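Long-range contacts in indole-3-pyruvate decarboxylase (Azospirillum brasilense, PDB 2NXW), which decarboxylates indole-3-pyruvate to indole-3-acetaldehyde in auxin biosynthesis, using thiamine diphosphate and a magnesium ion as cofactors: residues L262-P270 / S351-E359; I472-E480 / F491-F499. All blocks are in the same frame, centred on the assembly; numbering follows the deposited sequence.

Contact 1 of 2, residues L262-P270 / S351-E359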
loop_
_atom_site.group_PDB
_atom_site.type_symbol
_atom_site.label_atom_id
_atom_site.label_comp_id
_atom_site.label_asym_id
_atom_site.label_seq_id
_atom_site.Cartn_x
_atom_site.Cartn_y
_atom_site.Cartn_z
ATOM N N LEU A 262 -5.696 38.619 -7.779
ATOM C CA LEU A 262 -6.512 38.952 -6.614
ATOM C C LEU A 262 -6.006 40.236 -5.947
ATOM O O LEU A 262 -4.806 40.491 -5.910
ATOM C CB LEU A 262 -6.481 37.795 -5.605
ATOM C CG LEU A 262 -7.209 36.506 -5.996
ATOM C CD1 LEU A 262 -6.929 35.425 -4.947
ATOM C CD2 LEU A 262 -8.707 36.774 -6.126
ATOM N N LEU A 263 -6.934 41.031 -5.421
ATOM C CA LEU A 263 -6.614 42.286 -4.737
ATOM C C LEU A 263 -5.912 43.332 -5.602
ATOM O O LEU A 263 -5.317 44.277 -5.077
ATOM C CB LEU A 263 -5.767 42.019 -3.481
ATOM C CG LEU A 263 -6.556 41.703 -2.199
ATOM C CD1 LEU A 263 -7.347 40.412 -2.354
ATOM C CD2 LEU A 263 -5.584 41.606 -1.034
ATOM N N ALA A 264 -5.990 43.181 -6.921
ATOM C CA ALA A 264 -5.339 44.131 -7.820
ATOM C C ALA A 264 -5.821 45.562 -7.613
ATOM O O ALA A 264 -5.032 46.503 -7.719
ATOM C CB ALA A 264 -5.565 43.718 -9.272
ATOM N N ASP A 265 -7.107 45.727 -7.315
ATOM C CA ASP A 265 -7.676 47.058 -7.120
ATOM C C ASP A 265 -7.791 47.459 -5.654
ATOM O O ASP A 265 -8.357 48.501 -5.335
ATOM C CB ASP A 265 -9.063 47.144 -7.769
ATOM C CG ASP A 265 -9.035 46.831 -9.253
ATOM O OD1 ASP A 265 -8.061 47.220 -9.935
ATOM O OD2 ASP A 265 -9.994 46.197 -9.740
ATOM N N ALA A 266 -7.244 46.638 -4.767
ATOM C CA ALA A 266 -7.308 46.900 -3.329
ATOM C C ALA A 266 -6.373 48.002 -2.828
ATOM O O ALA A 266 -5.406 48.366 -3.490
ATOM C CB ALA A 266 -7.009 45.609 -2.571
ATOM N N PRO A 267 -6.655 48.537 -1.629
ATOM C CA PRO A 267 -5.829 49.594 -1.033
ATOM C C PRO A 267 -4.415 49.085 -0.758
ATOM O O PRO A 267 -3.459 49.858 -0.758
ATOM C CB PRO A 267 -6.583 49.942 0.249
ATOM C CG PRO A 267 -8.002 49.635 -0.090
ATOM C CD PRO A 267 -7.894 48.339 -0.857
ATOM N N THR A 268 -4.289 47.785 -0.489
ATOM C CA THR A 268 -2.980 47.170 -0.262
ATOM C C THR A 268 -2.889 45.973 -1.208
ATOM O O THR A 268 -3.104 44.823 -0.816
ATOM C CB THR A 268 -2.785 46.723 1.219
ATOM O OG1 THR A 268 -3.744 45.713 1.564
ATOM C CG2 THR A 268 -2.955 47.915 2.154
ATOM N N PRO A 269 -2.581 46.238 -2.488
ATOM C CA PRO A 269 -2.463 45.207 -3.519
ATOM C C PRO A 269 -1.197 44.374 -3.389
ATOM O O PRO A 269 -0.256 44.757 -2.700
ATOM C CB PRO A 269 -2.503 46.021 -4.811
ATOM C CG PRO A 269 -1.743 47.252 -4.425
ATOM C CD PRO A 269 -2.288 47.574 -3.046
ATOM N N PRO A 270 -1.164 43.207 -4.042
ATOM C CA PRO A 270 0.018 42.346 -3.972
ATOM C C PRO A 270 1.251 43.038 -4.550
ATOM O O PRO A 270 1.154 43.767 -5.537
ATOM C CB PRO A 270 -0.394 41.135 -4.803
ATOM C CG PRO A 270 -1.871 41.074 -4.608
ATOM C CD PRO A 270 -2.263 42.530 -4.753
ATOM N N SER A 351 -8.709 50.503 8.985
ATOM C CA SER A 351 -7.495 51.243 8.668
ATOM C C SER A 351 -7.642 51.848 7.280
ATOM O O SER A 351 -8.364 51.301 6.440
ATOM C CB SER A 351 -6.283 50.307 8.695
ATOM O OG SER A 351 -5.091 50.995 8.363
ATOM N N ASP A 352 -6.976 52.978 7.042
ATOM C CA ASP A 352 -7.029 53.617 5.730
ATOM C C ASP A 352 -5.692 53.408 5.027
ATOM O O ASP A 352 -5.403 54.027 4.001
ATOM C CB ASP A 352 -7.359 55.118 5.855
ATOM C CG ASP A 352 -6.391 55.874 6.751
ATOM O OD1 ASP A 352 -5.495 55.253 7.357
ATOM O OD2 ASP A 352 -6.537 57.116 6.849
ATOM N N ARG A 353 -4.897 52.501 5.589
ATOM C CA ARG A 353 -3.579 52.150 5.071
ATOM C C ARG A 353 -3.657 51.864 3.574
ATOM O O ARG A 353 -4.525 51.119 3.123
ATOM C CB ARG A 353 -3.063 50.910 5.806
ATOM C CG ARG A 353 -1.588 50.631 5.627
ATOM C CD ARG A 353 -1.150 49.495 6.538
ATOM N NE ARG A 353 -1.637 48.208 6.061
ATOM C CZ ARG A 353 -1.021 47.482 5.137
ATOM N NH1 ARG A 353 0.108 47.921 4.602
ATOM N NH2 ARG A 353 -1.534 46.318 4.750
ATOM N N THR A 354 -2.743 52.451 2.811
ATOM C CA THR A 354 -2.717 52.254 1.367
ATOM C C THR A 354 -1.277 52.077 0.893
ATOM O O THR A 354 -0.396 52.874 1.228
ATOM C CB THR A 354 -3.359 53.461 0.632
ATOM O OG1 THR A 354 -4.687 53.679 1.137
ATOM C CG2 THR A 354 -3.434 53.187 -0.870
ATOM N N THR A 355 -1.035 51.023 0.122
ATOM C CA THR A 355 0.303 50.755 -0.381
ATOM C C THR A 355 0.354 50.666 -1.893
ATOM O O THR A 355 1.275 50.074 -2.461
ATOM C CB THR A 355 0.872 49.458 0.216
ATOM O OG1 THR A 355 -0.013 48.370 -0.073
ATOM C CG2 THR A 355 1.032 49.600 1.721
ATOM N N ARG A 356 -0.637 51.261 -2.548
ATOM C CA ARG A 356 -0.676 51.267 -3.999
ATOM C C ARG A 356 0.460 52.136 -4.541
ATOM O O ARG A 356 0.963 53.027 -3.851
ATOM C CB ARG A 356 -2.028 51.789 -4.485
ATOM C CG ARG A 356 -3.203 50.883 -4.126
ATOM C CD ARG A 356 -4.495 51.362 -4.769
ATOM N NE ARG A 356 -4.466 51.239 -6.225
ATOM C CZ ARG A 356 -4.609 50.095 -6.888
ATOM N NH1 ARG A 356 -4.799 48.958 -6.229
ATOM N NH2 ARG A 356 -4.559 50.088 -8.214
ATOM N N GLY A 357 0.858 51.857 -5.777
ATOM C CA GLY A 357 1.926 52.594 -6.427
ATOM C C GLY A 357 1.967 52.191 -7.890
ATOM O O GLY A 357 1.158 51.378 -8.332
ATOM N N LYS A 358 2.892 52.756 -8.658
ATOM C CA LYS A 358 2.986 52.405 -10.069
ATOM C C LYS A 358 3.286 50.915 -10.215
ATOM O O LYS A 358 4.000 50.330 -9.399
ATOM C CB LYS A 358 4.050 53.266 -10.763
ATOM C CG LYS A 358 3.516 54.636 -11.186
ATOM C CD LYS A 358 4.598 55.547 -11.742
ATOM C CE LYS A 358 5.548 56.008 -10.650
ATOM N NZ LYS A 358 6.599 56.912 -11.187
ATOM N N GLU A 359 2.706 50.315 -11.251
ATOM C CA GLU A 359 2.850 48.891 -11.543
ATOM C C GLU A 359 4.143 48.255 -11.051
ATOM O O GLU A 359 5.238 48.738 -11.344
ATOM C CB GLU A 359 2.721 48.653 -13.051
HETATM O O HOH W 1 -5.547 48.239 -10.350
HETATM O O HOH W 2 1.245 46.561 -1.547
#

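Contact 2 of 2, residues I472-E480 / F491-F499. With MG (magnesium ion), chain C; TPP (thiamine diphosphate), chain E.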
loop_
_atom_site.group_PDB
_atom_site.type_symbol
_atom_site.label_atom_id
_atom_site.label_comp_id
_atom_site.label_asym_id
_atom_site.label_seq_id
_atom_site.Cartn_x
_atom_site.Cartn_y
_atom_site.Cartn_z
ATOM N N ILE A 472 -2.693 31.197 -30.090
ATOM C CA ILE A 472 -1.319 31.433 -30.545
ATOM C C ILE A 472 -0.555 30.144 -30.243
ATOM O O ILE A 472 -0.371 29.783 -29.079
ATOM C CB ILE A 472 -0.650 32.618 -29.824
ATOM C CG1 ILE A 472 -1.466 33.904 -30.053
ATOM C CG2 ILE A 472 0.766 32.805 -30.374
ATOM C CD1 ILE A 472 -0.932 35.119 -29.308
ATOM N N LEU A 473 -0.146 29.452 -31.303
ATOM C CA LEU A 473 0.565 28.186 -31.195
ATOM C C LEU A 473 2.056 28.440 -31.357
ATOM O O LEU A 473 2.500 28.903 -32.406
ATOM C CB LEU A 473 0.044 27.238 -32.277
ATOM C CG LEU A 473 0.340 25.734 -32.213
ATOM C CD1 LEU A 473 -0.435 25.031 -33.338
ATOM C CD2 LEU A 473 1.853 25.469 -32.334
ATOM N N PHE A 474 2.811 28.137 -30.304
ATOM C CA PHE A 474 4.262 28.326 -30.272
ATOM C C PHE A 474 4.872 27.096 -30.947
ATOM O O PHE A 474 5.000 26.036 -30.326
ATOM C CB PHE A 474 4.749 28.407 -28.809
ATOM C CG PHE A 474 4.381 29.684 -28.081
ATOM C CD1 PHE A 474 5.315 30.307 -27.258
ATOM C CD2 PHE A 474 3.089 30.223 -28.154
ATOM C CE1 PHE A 474 4.984 31.440 -26.519
ATOM C CE2 PHE A 474 2.744 31.360 -27.415
ATOM C CZ PHE A 474 3.694 31.970 -26.595
ATOM N N ASN A 475 5.268 27.229 -32.209
ATOM C CA ASN A 475 5.803 26.073 -32.912
ATOM C C ASN A 475 7.313 26.074 -33.047
ATOM O O ASN A 475 7.867 26.675 -33.981
ATOM C CB ASN A 475 5.168 25.935 -34.304
ATOM C CG ASN A 475 5.439 24.577 -34.928
ATOM O OD1 ASN A 475 6.266 23.809 -34.425
ATOM N ND2 ASN A 475 4.765 24.273 -36.022
ATOM N N ASN A 476 7.979 25.400 -32.110
ATOM C CA ASN A 476 9.432 25.292 -32.163
ATOM C C ASN A 476 9.858 23.876 -32.575
ATOM O O ASN A 476 11.037 23.538 -32.484
ATOM C CB ASN A 476 10.096 25.704 -30.823
ATOM C CG ASN A 476 9.469 25.038 -29.590
ATOM O OD1 ASN A 476 8.805 24.010 -29.686
ATOM N ND2 ASN A 476 9.715 25.625 -28.421
ATOM N N ALA A 477 8.917 23.073 -33.079
ATOM C CA ALA A 477 9.197 21.692 -33.511
ATOM C C ALA A 477 10.040 21.039 -32.431
ATOM O O ALA A 477 11.101 20.450 -32.695
ATOM C CB ALA A 477 9.953 21.700 -34.843
ATOM N N SER A 478 9.538 21.118 -31.207
ATOM C CA SER A 478 10.298 20.628 -30.074
ATOM C C SER A 478 9.500 20.541 -28.791
ATOM O O SER A 478 8.540 21.292 -28.585
ATOM C CB SER A 478 11.448 21.621 -29.831
ATOM O OG SER A 478 12.245 21.294 -28.707
ATOM N N TRP A 479 9.906 19.611 -27.931
ATOM C CA TRP A 479 9.360 19.533 -26.578
ATOM C C TRP A 479 10.471 20.342 -25.894
ATOM O O TRP A 479 11.371 19.793 -25.237
ATOM C CB TRP A 479 9.364 18.090 -26.073
ATOM C CG TRP A 479 8.200 17.259 -26.525
ATOM C CD1 TRP A 479 6.898 17.673 -26.731
ATOM C CD2 TRP A 479 8.210 15.850 -26.764
ATOM N NE1 TRP A 479 6.114 16.598 -27.082
ATOM C CE2 TRP A 479 6.892 15.470 -27.110
ATOM C CE3 TRP A 479 9.208 14.867 -26.719
ATOM C CZ2 TRP A 479 6.546 14.153 -27.409
ATOM C CZ3 TRP A 479 8.872 13.565 -27.014
ATOM C CH2 TRP A 479 7.550 13.212 -27.356
ATOM N N GLU A 480 10.419 21.658 -26.069
ATOM C CA GLU A 480 11.487 22.526 -25.600
ATOM C C GLU A 480 11.751 22.570 -24.110
ATOM O O GLU A 480 12.902 22.675 -23.693
ATOM C CB GLU A 480 11.294 23.940 -26.161
ATOM C CG GLU A 480 12.552 24.841 -26.117
ATOM C CD GLU A 480 13.709 24.374 -27.007
ATOM O OE1 GLU A 480 13.516 23.531 -27.914
ATOM O OE2 GLU A 480 14.834 24.884 -26.790
ATOM N N PHE A 491 15.394 12.819 -28.819
ATOM C CA PHE A 491 13.946 12.622 -28.865
ATOM C C PHE A 491 13.074 13.857 -28.635
ATOM O O PHE A 491 11.867 13.814 -28.896
ATOM C CB PHE A 491 13.531 11.465 -27.924
ATOM C CG PHE A 491 13.938 11.656 -26.489
ATOM C CD1 PHE A 491 13.321 12.624 -25.686
ATOM C CD2 PHE A 491 14.944 10.869 -25.928
ATOM C CE1 PHE A 491 13.702 12.801 -24.360
ATOM C CE2 PHE A 491 15.326 11.043 -24.607
ATOM C CZ PHE A 491 14.712 12.001 -23.815
ATOM N N ASN A 492 13.667 14.954 -28.175
ATOM C CA ASN A 492 12.895 16.174 -27.955
ATOM C C ASN A 492 12.712 16.954 -29.250
ATOM O O ASN A 492 11.983 17.950 -29.289
ATOM C CB ASN A 492 13.555 17.049 -26.888
ATOM C CG ASN A 492 13.481 16.431 -25.509
ATOM O OD1 ASN A 492 14.431 16.522 -24.721
ATOM N ND2 ASN A 492 12.350 15.807 -25.201
ATOM N N ASP A 493 13.390 16.512 -30.307
ATOM C CA ASP A 493 13.247 17.143 -31.619
ATOM C C ASP A 493 11.970 16.607 -32.249
ATOM O O ASP A 493 11.846 15.400 -32.467
ATOM C CB ASP A 493 14.402 16.762 -32.555
ATOM C CG ASP A 493 15.722 17.363 -32.151
ATOM O OD1 ASP A 493 15.750 18.346 -31.382
ATOM O OD2 ASP A 493 16.753 16.855 -32.646
ATOM N N LEU A 494 11.029 17.491 -32.564
ATOM C CA LEU A 494 9.791 17.055 -33.189
ATOM C C LEU A 494 9.838 17.408 -34.665
ATOM O O LEU A 494 10.707 18.163 -35.113
ATOM C CB LEU A 494 8.573 17.702 -32.513
ATOM C CG LEU A 494 8.438 17.404 -31.007
ATOM C CD1 LEU A 494 7.209 18.101 -30.434
ATOM C CD2 LEU A 494 8.340 15.892 -30.773
ATOM N N ASP A 495 8.896 16.852 -35.413
ATOM C CA ASP A 495 8.819 17.068 -36.851
ATOM C C ASP A 495 8.070 18.365 -37.130
ATOM O O ASP A 495 7.564 19.023 -36.216
ATOM C CB ASP A 495 8.072 15.893 -37.489
ATOM C CG ASP A 495 8.536 15.583 -38.889
ATOM O OD1 ASP A 495 9.141 16.460 -39.540
ATOM O OD2 ASP A 495 8.270 14.450 -39.345
ATOM N N ASP A 496 8.013 18.723 -38.405
ATOM C CA ASP A 496 7.305 19.916 -38.852
ATOM C C ASP A 496 5.857 19.527 -39.107
ATOM O O ASP A 496 5.588 18.630 -39.890
ATOM C CB ASP A 496 7.944 20.438 -40.153
ATOM C CG ASP A 496 7.161 21.580 -40.787
ATOM O OD1 ASP A 496 6.841 22.549 -40.073
ATOM O OD2 ASP A 496 6.885 21.508 -42.008
ATOM N N TRP A 497 4.933 20.147 -38.371
ATOM C CA TRP A 497 3.499 19.921 -38.571
ATOM C C TRP A 497 3.011 21.299 -39.031
ATOM O O TRP A 497 3.341 22.311 -38.403
ATOM C CB TRP A 497 2.795 19.553 -37.258
ATOM C CG TRP A 497 3.160 18.213 -36.685
ATOM C CD1 TRP A 497 4.421 17.762 -36.367
ATOM C CD2 TRP A 497 2.249 17.192 -36.254
ATOM N NE1 TRP A 497 4.341 16.530 -35.752
ATOM C CE2 TRP A 497 3.023 16.157 -35.670
ATOM C CE3 TRP A 497 0.852 17.055 -36.298
ATOM C CZ2 TRP A 497 2.445 15.003 -35.133
ATOM C CZ3 TRP A 497 0.273 15.904 -35.760
ATOM C CH2 TRP A 497 1.075 14.896 -35.184
ATOM N N ARG A 498 2.254 21.344 -40.128
ATOM C CA ARG A 498 1.753 22.617 -40.651
ATOM C C ARG A 498 0.375 22.862 -40.049
ATOM O O ARG A 498 -0.652 22.643 -40.689
ATOM C CB ARG A 498 1.667 22.571 -42.176
ATOM C CG ARG A 498 2.991 22.786 -42.901
ATOM C CD ARG A 498 3.973 21.667 -42.695
ATOM N NE ARG A 498 3.475 20.412 -43.249
ATOM C CZ ARG A 498 4.237 19.359 -43.520
ATOM N NH1 ARG A 498 3.688 18.262 -44.017
ATOM N NH2 ARG A 498 5.545 19.413 -43.305
ATOM N N PHE A 499 0.367 23.310 -38.805
ATOM C CA PHE A 499 -0.881 23.513 -38.082
ATOM C C PHE A 499 -1.810 24.549 -38.704
ATOM O O PHE A 499 -3.023 24.310 -38.805
ATOM C CB PHE A 499 -0.566 23.876 -36.627
ATOM C CG PHE A 499 0.185 22.794 -35.871
ATOM C CD1 PHE A 499 -0.445 21.605 -35.508
ATOM C CD2 PHE A 499 1.505 23.002 -35.472
ATOM C CE1 PHE A 499 0.227 20.635 -34.740
ATOM C CE2 PHE A 499 2.185 22.039 -34.710
ATOM C CZ PHE A 499 1.544 20.861 -34.341
HETATM MG MG MG C . 7.375 23.062 -28.509
HETATM N "N1'" TPP E . 2.692 14.405 -20.886
HETATM C "C2'" TPP E . 1.750 15.154 -20.292
HETATM C CM2 TPP E . 0.285 14.779 -20.452
HETATM N "N3'" TPP E . 2.084 16.219 -19.557
HETATM C "C4'" TPP E . 3.382 16.596 -19.377
HETATM N "N4'" TPP E . 3.666 17.649 -18.562
HETATM C "C5'" TPP E . 4.419 15.866 -20.043
HETATM C "C6'" TPP E . 4.024 14.735 -20.786
HETATM C "C7'" TPP E . 5.915 16.244 -19.938
HETATM N N3 TPP E . 6.268 17.583 -20.599
HETATM C C2 TPP E . 6.394 18.661 -19.821
HETATM S S1 TPP E . 6.836 19.944 -20.932
HETATM C C5 TPP E . 6.853 18.976 -22.402
HETATM C C4 TPP E . 6.520 17.701 -21.951
HETATM C CM4 TPP E . 6.427 16.503 -22.935
HETATM C C6 TPP E . 7.160 19.482 -23.755
HETATM C C7 TPP E . 6.047 20.445 -24.208
HETATM O O7 TPP E . 6.309 20.690 -25.566
HETATM P PA TPP E . 5.466 21.905 -26.133
HETATM O O1A TPP E . 3.961 21.731 -25.949
HETATM O O2A TPP E . 5.842 21.967 -27.613
HETATM O O3A TPP E . 5.882 23.282 -25.451
HETATM P PB TPP E . 7.471 23.729 -25.326
HETATM O O1B TPP E . 8.199 23.455 -26.644
HETATM O O2B TPP E . 7.400 25.246 -24.989
HETATM O O3B TPP E . 8.134 22.999 -24.167
HETATM O O HOH W 3 6.422 24.956 -28.297
HETATM O O HOH W 4 6.216 21.511 -35.924
#

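Contact 1 of 2, residues L262-P270 / S351-E359
Pro267 and Thr354 bring their CA atoms to 4.7 Å where two irregular segments meet, and a single backbone hydrogen bond, from Thr355 N to Pro267 O at 2.8 Å, joins the main chains. The same oxygen also receives a CA-H...O contact from Thr354. Most of the remaining polar binding falls to Arg356. Its NH1 donates both protons to main-chain carbonyls, to Ala264 O at 2.9 Å in a nearly straight bond (177°) and to Ala266 O, likewise at 2.9 Å, in a more bent one. Both oxygens lie at the edge of the guanidinium group, close to its plane, so the two bonds together fix its rotation. The bend at chi3 (67°) brings the head up to the carbonyls of the Leu263-Ala266 type I turn, while CG packs on Pro269 CD at 3.6 Å. NH2 reaches a water that also binds Ala264 O and Asp265 OD1. Farther along, Thr268 lays CG2 over one face of the Arg353 guanidinium, 3.4 Å from NH2, an atom that itself donates to Ala246 O of helix 239-249. Pro267 and Thr268 rest on the same helix, so that helix 239-249 meets both segments. Thr355 OG1 sits 3.2 Å from Thr268 CA and shares a second water with Pro269 O. The contact thus fastens the loop that follows helix 337-346 to the loop between strand 253-255 and helix 281-288. Since Arg356 and Thr355 N both donate to main-chain oxygens, the direct bonds probably depend more on the path of the loop than on the identity of its side chains.

Contact 2 of 2, residues I472-E480 / F491-F499
Leu473, on strand 470-475, presses CD1 against Phe499 CG at 3.4 Å, their side chains crossing at about a right angle. Two residues on, Asn475 points the same way: ND2 lies at the edge of the Phe499 ring and donates to Glu537, while OD1 accepts from Ala477 N in an Asx turn, with a water close to both OD1 and Asp495 O. Asn476 turns to the cofactor, binding magnesium through OD1 at 2.1 Å; CG stands between backbone N and carbonyl carbon (chi1 49°), bringing ND2 to the diphosphate oxygen O1B. Ala477 O accepts from Leu494 N, which approaches from above the carbonyl plane. This is the C-terminal end of a parallel sheet, where the thiamine diphosphate-binding fold holds its metal and diphosphate. Ser478 gives its carbonyl oxygen to the metal, and OG donates to Glu480 OE1 at 2.7 Å. Asp449, two diphosphate oxygens and a water make up the rest of the magnesium shell. Trp479 N donates to Asn492 O at 3.0 Å, in the carbonyl plane. Its indole lies between Leu494, whose CD1 makes a CH-pi contact 3.9 Å from the five-membered ring centroid, and the thiazolium methyl CM4 on the opposite face. An alanine here is likely to open a gap between Leu494 and the cofactor, removing the surface against which CM4 rests. Glu480 N, in the first turn of helix 480-485, donates to O1B of the thiamine diphosphate at 2.9 Å.

Contact 1 is a surface contact between a loop of the central domain and the loop after helix 337-346, whereas contact 2 is buried in the C-terminal thiamine diphosphate-binding domain; their centres lie about 41 Å apart and they hold no segment in common. Segments 262-270 and 351-359 are both irregular and meet with no other subunit touching them, but 472-480 continues a sheet strand and the pair 472-480/491-499 also reaches a second subunit. Chemistry follows place: arginine-to-carbonyl bonds and bridging waters dominate the first, while aromatic and aliphatic packing beside metal and diphosphate ligation mark the second. Contact 1 closes across 80 residues that include helices 281-288 and 337-346, contact 2 across a short excursion through helix 480-485.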